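Long-range contacts in periplasmic cell division protein (SufI) (Aquifex aeolicus, PDB 6SYY), which is a multicopper oxidase that binds four copper ions and probably couples oxidation of its substrates to the reduction of oxygen: residues D242-I247 / K370-D375; Y248-L253 / V305-A310. All blocks are in the same frame, centred on the assembly; numbering follows the deposited sequence.

Contact 1 and contact 2 lie side by side, their centres about 11 Å apart and on the same side of the chain's centre, away from the copper sites. Strands 239-244 and 247-254 follow each other, with only Arg-245 and Lys-246 between: the first pairs in parallel with strand 361-370 in contact 1, the second antiparallel with strand 300-306 in contact 2. Along the chain the order is 242-247, 248-253, 305-310, 370-375, so contact 2 is enclosed by contact 1. A probable backbone bond from Phe-307 N to Lys-246 O and a probable side-chain one from Arg-245 NH2 to Arg-308 O join this two-residue link to the turn after strand 300-306, probably in the middle cupredoxin-like domain.

Contact 1 (D242-I247 / K370-D375); sequences DVERKI and KDSAYD
Glu-244 and Lys-370 form a parallel bridge where the two strands end, and the pairing closes with Arg-245 N bonded to Lys-370 O at 3.1 Å; beyond it the chain bends through an inverse gamma turn centred on Arg-245. The side chains of Glu-244 and Lys-370 run alongside each other on one face, pointing the same way, with Glu-244 OE2 4.5 Å from Lys-370 NZ, too far for a salt bridge, though the opposite charges probably attract weakly. Arg-245 makes the true ion pair: its NH1 donates to Asp-371 OD1 at 3.0 Å. The oxygen lies in the guanidinium plane, yet the guanidinium and carboxylate are turned 78° apart. Ser-372 N reaches the same OD1 from the opposite face of the carboxylate, at 2.8 Å, so two donors fix that oxygen. Arginine suits this place because its remaining nitrogens are used as well, NE bonding to Ala-310 O and NH2 to Arg-308 O. Further along, Ser-372 OG accepts from Tyr-374 N in an ST turn, and both side chains set out toward 242-247. With CG anti to the backbone nitrogen (chi1 -170°), the Tyr-374 ring is carried across Lys-246, whose CB makes a CH-pi contact over one face, 4.2 Å from the centroid. Ile-247 CG1 packs on Tyr-374 CE1 at 3.7 Å, while the phenolic OH goes on to bond Leu-192 O. Cutting Tyr-374 back to an alanine is likely to open a gap beside Lys-246 and Ile-247 and leave Leu-192 O without its hydroxyl partner. The chemistry thus changes along the contact, from an ion pair at a partly exposed edge to a buried aromatic ring, and fastens an otherwise irregular loop to the strand end.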
loop_
_atom_site.group_PDB
_atom_site.type_symbol
_atom_site.label_atom_id
_atom_site.label_comp_id
_atom_site.label_asym_id
_atom_site.label_seq_id
_atom_site.Cartn_x
_atom_site.Cartn_y
_atom_site.Cartn_z
ATOM N N ASP A 242 23.569 -2.537 6.234
ATOM C CA ASP A 242 24.358 -3.688 6.642
ATOM C C ASP A 242 23.438 -4.763 7.196
ATOM O O ASP A 242 22.502 -4.474 7.950
ATOM C CB ASP A 242 25.390 -3.305 7.701
ATOM C CG ASP A 242 26.425 -2.329 7.188
ATOM O OD1 ASP A 242 26.332 -1.897 6.022
ATOM O OD2 ASP A 242 27.340 -1.997 7.963
ATOM N N VAL A 243 23.701 -6.009 6.812
ATOM C CA VAL A 243 22.939 -7.148 7.297
ATOM C C VAL A 243 23.912 -8.206 7.789
ATOM O O VAL A 243 25.096 -8.207 7.449
ATOM C CB VAL A 243 22.009 -7.742 6.218
ATOM C CG1 VAL A 243 21.052 -6.680 5.692
ATOM C CG2 VAL A 243 22.826 -8.340 5.089
ATOM N N GLU A 244 23.392 -9.110 8.608
ATOM C CA GLU A 244 24.120 -10.288 9.047
ATOM C C GLU A 244 23.597 -11.512 8.301
ATOM O O GLU A 244 22.565 -11.464 7.626
ATOM C CB GLU A 244 23.979 -10.466 10.561
ATOM C CG GLU A 244 24.029 -9.153 11.322
ATOM C CD GLU A 244 23.848 -9.334 12.815
ATOM O OE1 GLU A 244 23.988 -10.479 13.296
ATOM O OE2 GLU A 244 23.559 -8.335 13.506
ATOM N N ARG A 245 24.329 -12.622 8.416
ATOM C CA ARG A 245 23.887 -13.878 7.809
ATOM C C ARG A 245 22.713 -14.404 8.634
ATOM O O ARG A 245 22.850 -15.243 9.527
ATOM C CB ARG A 245 25.034 -14.879 7.716
ATOM C CG ARG A 245 26.076 -14.501 6.665
ATOM C CD ARG A 245 27.116 -15.592 6.448
ATOM N NE ARG A 245 26.550 -16.786 5.824
ATOM C CZ ARG A 245 26.375 -17.949 6.447
ATOM N NH1 ARG A 245 26.728 -18.084 7.717
ATOM N NH2 ARG A 245 25.854 -18.980 5.796
ATOM N N LYS A 246 21.533 -13.867 8.337
ATOM C CA LYS A 246 20.318 -14.165 9.082
ATOM C C LYS A 246 19.144 -14.105 8.116
ATOM O O LYS A 246 19.279 -13.678 6.965
ATOM C CB LYS A 246 20.105 -13.182 10.252
ATOM C CG LYS A 246 21.117 -13.292 11.384
ATOM C CD LYS A 246 20.639 -12.604 12.659
ATOM C CE LYS A 246 20.788 -11.098 12.581
ATOM N NZ LYS A 246 20.418 -10.440 13.867
ATOM N N ILE A 247 17.982 -14.537 8.592
ATOM C CA ILE A 247 16.739 -14.283 7.876
ATOM C C ILE A 247 16.240 -12.896 8.249
ATOM O O ILE A 247 16.129 -12.561 9.435
ATOM C CB ILE A 247 15.685 -15.353 8.199
ATOM C CG1 ILE A 247 16.109 -16.711 7.628
ATOM C CG2 ILE A 247 14.312 -14.911 7.677
ATOM C CD1 ILE A 247 15.266 -17.876 8.116
ATOM N N LYS A 370 28.506 -9.104 8.597
ATOM C CA LYS A 370 28.792 -9.890 9.788
ATOM C C LYS A 370 28.224 -11.290 9.644
ATOM O O LYS A 370 27.145 -11.478 9.072
ATOM C CB LYS A 370 28.207 -9.239 11.051
ATOM C CG LYS A 370 28.870 -7.942 11.454
ATOM C CD LYS A 370 28.242 -7.387 12.721
ATOM C CE LYS A 370 28.281 -8.413 13.841
ATOM N NZ LYS A 370 27.730 -7.869 15.111
ATOM N N ASP A 371 28.951 -12.267 10.179
ATOM C CA ASP A 371 28.429 -13.612 10.329
ATOM C C ASP A 371 27.529 -13.678 11.562
ATOM O O ASP A 371 27.468 -12.750 12.373
ATOM C CB ASP A 371 29.573 -14.621 10.439
ATOM C CG ASP A 371 29.211 -15.984 9.870
ATOM O OD1 ASP A 371 28.005 -16.262 9.694
ATOM O OD2 ASP A 371 30.139 -16.780 9.603
ATOM N N SER A 372 26.829 -14.798 11.708
ATOM C CA SER A 372 25.868 -14.942 12.792
ATOM C C SER A 372 25.671 -16.421 13.083
ATOM O O SER A 372 25.917 -17.280 12.231
ATOM C CB SER A 372 24.534 -14.268 12.438
ATOM O OG SER A 372 23.521 -14.587 13.374
ATOM N N ALA A 373 25.229 -16.708 14.310
ATOM C CA ALA A 373 24.876 -18.060 14.723
ATOM C C ALA A 373 23.402 -18.377 14.493
ATOM O O ALA A 373 22.881 -19.329 15.086
ATOM C CB ALA A 373 25.231 -18.272 16.196
ATOM N N TYR A 374 22.729 -17.601 13.647
ATOM C CA TYR A 374 21.297 -17.749 13.405
ATOM C C TYR A 374 20.982 -19.116 12.806
ATOM O O TYR A 374 21.495 -19.469 11.740
ATOM C CB TYR A 374 20.845 -16.632 12.469
ATOM C CG TYR A 374 19.354 -16.485 12.296
ATOM C CD1 TYR A 374 18.695 -17.099 11.240
ATOM C CD2 TYR A 374 18.610 -15.700 13.171
ATOM C CE1 TYR A 374 17.333 -16.950 11.068
ATOM C CE2 TYR A 374 17.250 -15.546 13.007
ATOM C CZ TYR A 374 16.617 -16.173 11.955
ATOM O OH TYR A 374 15.261 -16.025 11.791
ATOM N N ASP A 375 20.127 -19.882 13.488
ATOM C CA ASP A 375 19.808 -21.246 13.078
ATOM C C ASP A 375 18.319 -21.473 12.840
ATOM O O ASP A 375 17.895 -22.628 12.724
ATOM C CB ASP A 375 20.316 -22.247 14.119
ATOM C CG ASP A 375 21.826 -22.271 14.211
ATOM O OD1 ASP A 375 22.484 -21.943 13.201
ATOM O OD2 ASP A 375 22.353 -22.618 15.290
#

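Contact 2 (Y248-L253 / V305-A310); sequences YRFRIL and VDFRDA
Tyr-248 and Val-305 face each other as an antiparallel hydrogen-bonded pair, with Tyr-248 N to Val-305 O and Val-305 N to Tyr-248 O both at 2.8 Å and nearly straight. On the face that carries Tyr-248 and Val-305, the side chains close up around Phe-307. The edge of its ring is turned toward the face of Tyr-248 in an offset edge-to-face pair, planes 81° apart and centroids 5.5 Å apart, Phe-307 CD2 coming to 3.4 Å from Tyr-248 CD1. The neighbouring corner of the same ring, Phe-307 CE2, meets Phe-250 CE2 at 3.8 Å, so one aromatic edge serves two partners. Beta-branched Val-305 suits a strand and touches two of the rings with its two branches: its CG2, anti to the carbonyl carbon, meets the edge of Phe-250 at CD2 (3.8 Å), while CG1, anti to the backbone nitrogen (chi1 -177°), lies over a face of Phe-307. All four residues are buried, which fits their largely apolar surfaces; the hydroxyl of Tyr-248 bonds to the backbone N of Glu-244.

The turn after the strand probably contributes to placing Phe-307, whose N also meets Lys-246 O. Asp-306 OD1 accepts from Arg-308 N in an Asx turn and, on its syn lone pair, from Arg-308 NE at 2.8 Å; Arg-308 NH2 reaches OD2 at 2.9 Å, giving a side-on, two-nitrogen grip. The 3-10 segment 307-309 is thereby clamped at its start. Farther out, Phe-366 meets the ring of Phe-250, and Phe-274 of strand 270-279 packs against Val-305.

Strand 247-254, paired antiparallel with 300-306 and parallel with 200-208, turns these side chains into a buried interior, consistent with the Greek-key beta-sandwich of the cupredoxin-like domains of multicopper oxidases.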
loop_
_atom_site.group_PDB
_atom_site.type_symbol
_atom_site.label_atom_id
_atom_site.label_comp_id
_atom_site.label_asym_id
_atom_site.label_seq_id
_atom_site.Cartn_x
_atom_site.Cartn_y
_atom_site.Cartn_z
ATOM N N TYR A 248 15.958 -12.080 7.238
ATOM C CA TYR A 248 15.354 -10.769 7.423
ATOM C C TYR A 248 13.956 -10.764 6.826
ATOM O O TYR A 248 13.719 -11.348 5.764
ATOM C CB TYR A 248 16.186 -9.663 6.770
ATOM C CG TYR A 248 17.407 -9.259 7.555
ATOM C CD1 TYR A 248 18.505 -10.104 7.649
ATOM C CD2 TYR A 248 17.470 -8.027 8.195
ATOM C CE1 TYR A 248 19.628 -9.741 8.368
ATOM C CE2 TYR A 248 18.589 -7.652 8.918
ATOM C CZ TYR A 248 19.666 -8.515 9.000
ATOM O OH TYR A 248 20.789 -8.158 9.711
ATOM N N ARG A 249 13.033 -10.109 7.513
ATOM C CA ARG A 249 11.717 -9.831 6.964
ATOM C C ARG A 249 11.691 -8.391 6.475
ATOM O O ARG A 249 12.029 -7.470 7.228
ATOM C CB ARG A 249 10.626 -10.056 8.008
ATOM C CG ARG A 249 9.258 -9.579 7.569
ATOM C CD ARG A 249 8.240 -9.874 8.634
ATOM N NE ARG A 249 6.878 -9.682 8.154
ATOM C CZ ARG A 249 5.807 -10.122 8.801
ATOM N NH1 ARG A 249 5.955 -10.781 9.947
ATOM N NH2 ARG A 249 4.595 -9.910 8.310
ATOM N N PHE A 250 11.308 -8.198 5.218
ATOM C CA PHE A 250 11.139 -6.864 4.658
ATOM C C PHE A 250 9.679 -6.668 4.282
ATOM O O PHE A 250 9.109 -7.473 3.535
ATOM C CB PHE A 250 12.048 -6.649 3.450
ATOM C CG PHE A 250 13.506 -6.769 3.768
ATOM C CD1 PHE A 250 14.162 -5.756 4.450
ATOM C CD2 PHE A 250 14.221 -7.894 3.395
ATOM C CE1 PHE A 250 15.507 -5.864 4.752
ATOM C CE2 PHE A 250 15.565 -8.008 3.694
ATOM C CZ PHE A 250 16.210 -6.993 4.373
ATOM N N ARG A 251 9.077 -5.607 4.812
ATOM C CA ARG A 251 7.707 -5.218 4.491
ATOM C C ARG A 251 7.782 -4.168 3.396
ATOM O O ARG A 251 7.976 -2.981 3.669
ATOM C CB ARG A 251 6.986 -4.689 5.723
ATOM C CG ARG A 251 6.858 -5.717 6.819
ATOM C CD ARG A 251 6.328 -5.091 8.080
ATOM N NE ARG A 251 6.351 -6.039 9.188
ATOM C CZ ARG A 251 5.291 -6.716 9.615
ATOM N NH1 ARG A 251 4.109 -6.551 9.028
ATOM N NH2 ARG A 251 5.414 -7.555 10.631
ATOM N N ILE A 252 7.644 -4.611 2.152
ATOM C CA ILE A 252 7.779 -3.710 1.014
ATOM C C ILE A 252 6.440 -3.027 0.775
ATOM O O ILE A 252 5.417 -3.689 0.577
ATOM C CB ILE A 252 8.253 -4.460 -0.235
ATOM C CG1 ILE A 252 9.607 -5.124 0.034
ATOM C CG2 ILE A 252 8.331 -3.503 -1.414
ATOM C CD1 ILE A 252 10.028 -6.095 -1.033
ATOM N N LEU A 253 6.443 -1.701 0.810
ATOM C CA LEU A 253 5.255 -0.901 0.554
ATOM C C LEU A 253 5.573 0.046 -0.590
ATOM O O LEU A 253 6.481 0.877 -0.474
ATOM C CB LEU A 253 4.828 -0.127 1.805
ATOM C CG LEU A 253 3.511 0.651 1.756
ATOM C CD1 LEU A 253 2.934 0.765 3.155
ATOM C CD2 LEU A 253 3.690 2.037 1.158
ATOM N N VAL A 305 14.078 -12.935 3.430
ATOM C CA VAL A 305 15.333 -13.064 2.702
ATOM C C VAL A 305 16.342 -13.703 3.643
ATOM O O VAL A 305 16.588 -13.186 4.741
ATOM C CB VAL A 305 15.843 -11.711 2.185
ATOM C CG1 VAL A 305 17.108 -11.905 1.368
ATOM C CG2 VAL A 305 14.776 -11.029 1.352
ATOM N N ASP A 306 16.916 -14.827 3.223
ATOM C CA ASP A 306 17.871 -15.559 4.050
ATOM C C ASP A 306 19.268 -15.163 3.589
ATOM O O ASP A 306 19.823 -15.738 2.653
ATOM C CB ASP A 306 17.640 -17.061 3.952
ATOM C CG ASP A 306 18.365 -17.832 5.042
ATOM O OD1 ASP A 306 19.309 -17.275 5.633
ATOM O OD2 ASP A 306 17.992 -18.994 5.310
ATOM N N PHE A 307 19.844 -14.171 4.262
ATOM C CA PHE A 307 21.181 -13.735 3.890
ATOM C C PHE A 307 22.261 -14.742 4.272
ATOM O O PHE A 307 23.434 -14.510 3.956
ATOM C CB PHE A 307 21.477 -12.365 4.506
ATOM C CG PHE A 307 20.752 -11.236 3.831
ATOM C CD1 PHE A 307 21.146 -10.795 2.576
ATOM C CD2 PHE A 307 19.672 -10.616 4.445
ATOM C CE1 PHE A 307 20.473 -9.754 1.944
ATOM C CE2 PHE A 307 18.994 -9.576 3.817
ATOM C CZ PHE A 307 19.394 -9.146 2.566
ATOM N N ARG A 308 21.909 -15.854 4.924
ATOM C CA ARG A 308 22.862 -16.950 5.065
ATOM C C ARG A 308 23.215 -17.571 3.719
ATOM O O ARG A 308 24.234 -18.261 3.618
ATOM C CB ARG A 308 22.314 -18.022 6.006
ATOM C CG ARG A 308 22.127 -17.547 7.431
ATOM C CD ARG A 308 21.450 -18.594 8.300
ATOM N NE ARG A 308 20.078 -18.860 7.872
ATOM C CZ ARG A 308 19.252 -19.698 8.492
ATOM N NH1 ARG A 308 19.657 -20.352 9.574
ATOM N NH2 ARG A 308 18.021 -19.883 8.032
ATOM N N ASP A 309 22.391 -17.347 2.686
ATOM C CA ASP A 309 22.769 -17.731 1.328
ATOM C C ASP A 309 24.047 -17.039 0.889
ATOM O O ASP A 309 24.788 -17.572 0.057
ATOM C CB ASP A 309 21.658 -17.384 0.336
ATOM C CG ASP A 309 20.411 -18.204 0.536
ATOM O OD1 ASP A 309 20.407 -19.085 1.420
ATOM O OD2 ASP A 309 19.430 -17.972 -0.201
ATOM N N ALA A 310 24.302 -15.850 1.415
ATOM C CA ALA A 310 25.426 -15.022 1.016
ATOM C C ALA A 310 26.616 -15.244 1.943
ATOM O O ALA A 310 26.488 -15.763 3.053
ATOM C CB ALA A 310 25.020 -13.543 1.019
#